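Local coordinates for attaching and effacing protein, pathogenesis factor (Escherichia coli, PDB 4E9L), which probably acts as a surface adhesin of the intimin/invasin family, this piece being a run of immunoglobulin-like domains from the longer protein, at residues Gly107-Trp113 with Trp154-Leu160. Residues are numbered along the deposited sequence; the frame is centred on the assembly and turned at random.
Sequences GTVTAIW and WTAQISL
Thr-108 to Trp-113 and Trp-154 to Ser-159 form the central antiparallel strand pair of a four-stranded sheet in an immunoglobulin-like domain. Strands 95-99 and 142-148 flank the pair. Val-109 with Ile-158, Ala-111 with Ala-156 and Trp-113 with Trp-154 are hydrogen-bonded pairs. Their side chains all lie on the buried face. There Val-109 CG1 packs 3.7 Å from Ile-158 CB and also touches Leu-160 CD2. A chi1 of 61° places this methyl between the backbone N and the carbonyl carbon, on the side of the partner strand. Leu-167 of strand 165-173 packs on Val-109 and Leu-160, and Val-169 on Ile-158. At the other end the two indoles lie side by side, with planes turned 35° apart. Trp-113 CE3 comes 3.7 Å from Trp-154 CB, and Trp-113 CZ3 sits over one face of the Trp-154 ring, near its rim. The ring nitrogens are held outside the pair: Trp-113 NE1 by Ala-178 O, Trp-154 NE1 by Val-123 O. Trp-146 meets Trp-113 edge-to-face.

The opposite face is mostly polar, with Ile-112 CG2 against Thr-155 CG2 as an apolar contact. Thr-110 OG1 donates to Gln-157 OE1 at 2.7 Å, slightly tilted from the amide carbonyl plane. The bend at chi2 (-60°) folds the Gln-157 amide back beside the threonine. Thr-108 OG1 donates to Ile-158 O at 2.9 Å from above the carbonyl plane. The same oxygen accepts Val-109 N in that plane at 3.1 Å, so two donors grip it. The pair is largely polar outward, and its apolar face packs on the second sheet, including strand 165-173, as in the immunoglobulin-like beta-sandwich.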
loop_
_atom_site.group_PDB
_atom_site.type_symbol
_atom_site.label_atom_id
_atom_site.label_comp_id
_atom_site.label_asym_id
_atom_site.label_seq_id
_atom_site.Cartn_x
_atom_site.Cartn_y
_atom_site.Cartn_z
ATOM N N GLY A 107 6.046 -23.865 18.043
ATOM C CA GLY A 107 5.932 -24.134 19.469
ATOM C C GLY A 107 5.246 -25.461 19.746
ATOM O O GLY A 107 5.328 -26.429 18.968
ATOM N N THR A 108 4.548 -25.506 20.858
ATOM C CA THR A 108 3.818 -26.706 21.261
ATOM C C THR A 108 2.439 -26.361 21.799
ATOM O O THR A 108 2.216 -25.246 22.268
ATOM C CB THR A 108 4.682 -27.558 22.239
ATOM O OG1 THR A 108 4.015 -28.793 22.489
ATOM C CG2 THR A 108 4.947 -26.856 23.561
ATOM N N VAL A 109 1.519 -27.323 21.746
ATOM C CA VAL A 109 0.158 -27.175 22.272
ATOM C C VAL A 109 -0.244 -28.514 22.913
ATOM O O VAL A 109 0.160 -29.581 22.424
ATOM C CB VAL A 109 -0.846 -26.621 21.208
ATOM C CG1 VAL A 109 -0.967 -27.541 19.993
ATOM C CG2 VAL A 109 -2.216 -26.301 21.810
ATOM N N THR A 110 -0.953 -28.468 24.046
ATOM C CA THR A 110 -1.323 -29.718 24.714
ATOM C C THR A 110 -2.757 -30.070 24.352
ATOM O O THR A 110 -3.605 -29.199 24.380
ATOM C CB THR A 110 -1.128 -29.611 26.237
ATOM O OG1 THR A 110 0.223 -29.214 26.498
ATOM C CG2 THR A 110 -1.437 -30.928 26.967
ATOM N N ALA A 111 -3.023 -31.347 24.043
ATOM C CA ALA A 111 -4.377 -31.835 23.773
ATOM C C ALA A 111 -4.819 -32.597 25.010
ATOM O O ALA A 111 -4.093 -33.467 25.481
ATOM C CB ALA A 111 -4.387 -32.760 22.560
ATOM N N ILE A 112 -6.000 -32.268 25.534
ATOM C CA ILE A 112 -6.578 -32.904 26.707
ATOM C C ILE A 112 -7.944 -33.461 26.311
ATOM O O ILE A 112 -8.894 -32.707 26.092
ATOM C CB ILE A 112 -6.686 -31.997 27.968
ATOM C CG1 ILE A 112 -5.374 -31.191 28.235
ATOM C CG2 ILE A 112 -7.078 -32.853 29.190
ATOM C CD1 ILE A 112 -5.473 -29.692 27.793
ATOM N N TRP A 113 -8.018 -34.773 26.210
ATOM C CA TRP A 113 -9.229 -35.474 25.827
ATOM C C TRP A 113 -9.865 -36.075 27.080
ATOM O O TRP A 113 -9.216 -36.818 27.833
ATOM C CB TRP A 113 -8.851 -36.554 24.801
ATOM C CG TRP A 113 -9.880 -37.600 24.491
ATOM C CD1 TRP A 113 -11.241 -37.454 24.425
ATOM C CD2 TRP A 113 -9.599 -38.938 24.071
ATOM N NE1 TRP A 113 -11.826 -38.639 24.033
ATOM C CE2 TRP A 113 -10.838 -39.566 23.807
ATOM C CE3 TRP A 113 -8.410 -39.651 23.831
ATOM C CZ2 TRP A 113 -10.924 -40.907 23.419
ATOM C CZ3 TRP A 113 -8.499 -40.966 23.399
ATOM C CH2 TRP A 113 -9.746 -41.569 23.160
ATOM N N TRP A 154 -6.915 -37.955 29.037
ATOM C CA TRP A 154 -5.876 -38.464 28.170
ATOM C C TRP A 154 -5.153 -37.244 27.614
ATOM O O TRP A 154 -5.805 -36.297 27.152
ATOM C CB TRP A 154 -6.521 -39.265 27.045
ATOM C CG TRP A 154 -7.220 -40.499 27.529
ATOM C CD1 TRP A 154 -8.430 -40.574 28.160
ATOM C CD2 TRP A 154 -6.749 -41.840 27.396
ATOM N NE1 TRP A 154 -8.735 -41.886 28.438
ATOM C CE2 TRP A 154 -7.736 -42.688 27.941
ATOM C CE3 TRP A 154 -5.606 -42.414 26.807
ATOM C CZ2 TRP A 154 -7.597 -44.078 27.963
ATOM C CZ3 TRP A 154 -5.475 -43.792 26.821
ATOM C CH2 TRP A 154 -6.466 -44.609 27.385
ATOM N N THR A 155 -3.825 -37.218 27.705
ATOM C CA THR A 155 -3.097 -36.024 27.241
ATOM C C THR A 155 -2.091 -36.355 26.139
ATOM O O THR A 155 -1.461 -37.407 26.194
ATOM C CB THR A 155 -2.379 -35.335 28.441
ATOM O OG1 THR A 155 -1.578 -36.297 29.095
ATOM C CG2 THR A 155 -3.343 -34.743 29.468
ATOM N N ALA A 156 -1.947 -35.469 25.133
ATOM C CA ALA A 156 -0.947 -35.620 24.065
ATOM C C ALA A 156 -0.311 -34.274 23.794
ATOM O O ALA A 156 -0.974 -33.249 23.922
ATOM C CB ALA A 156 -1.564 -36.182 22.795
ATOM N N GLN A 157 0.978 -34.271 23.439
ATOM C CA GLN A 157 1.672 -33.025 23.142
ATOM C C GLN A 157 1.803 -32.888 21.645
ATOM O O GLN A 157 2.225 -33.842 20.972
ATOM C CB GLN A 157 3.071 -32.996 23.810
ATOM C CG GLN A 157 3.057 -33.076 25.344
ATOM C CD GLN A 157 2.299 -31.954 26.038
ATOM O OE1 GLN A 157 2.179 -30.827 25.540
ATOM N NE2 GLN A 157 1.804 -32.238 27.236
ATOM N N ILE A 158 1.402 -31.736 21.105
ATOM C CA ILE A 158 1.533 -31.476 19.663
ATOM C C ILE A 158 2.732 -30.543 19.400
ATOM O O ILE A 158 2.784 -29.457 19.970
ATOM C CB ILE A 158 0.214 -30.957 18.996
ATOM C CG1 ILE A 158 -0.925 -31.999 19.109
ATOM C CG2 ILE A 158 0.453 -30.610 17.501
ATOM C CD1 ILE A 158 -2.363 -31.382 19.063
ATOM N N SER A 159 3.699 -30.973 18.581
ATOM C CA SER A 159 4.830 -30.118 18.179
ATOM C C SER A 159 4.350 -29.479 16.891
ATOM O O SER A 159 4.054 -30.191 15.930
ATOM C CB SER A 159 6.089 -30.945 17.902
ATOM O OG SER A 159 6.470 -31.669 19.060
ATOM N N LEU A 160 4.189 -28.156 16.896
ATOM C CA LEU A 160 3.654 -27.425 15.750
ATOM C C LEU A 160 4.661 -27.181 14.681
ATOM O O LEU A 160 5.814 -26.902 14.971
ATOM C CB LEU A 160 3.037 -26.082 16.187
ATOM C CG LEU A 160 1.874 -26.192 17.181
ATOM C CD1 LEU A 160 1.665 -24.886 17.900
ATOM C CD2 LEU A 160 0.587 -26.668 16.479
#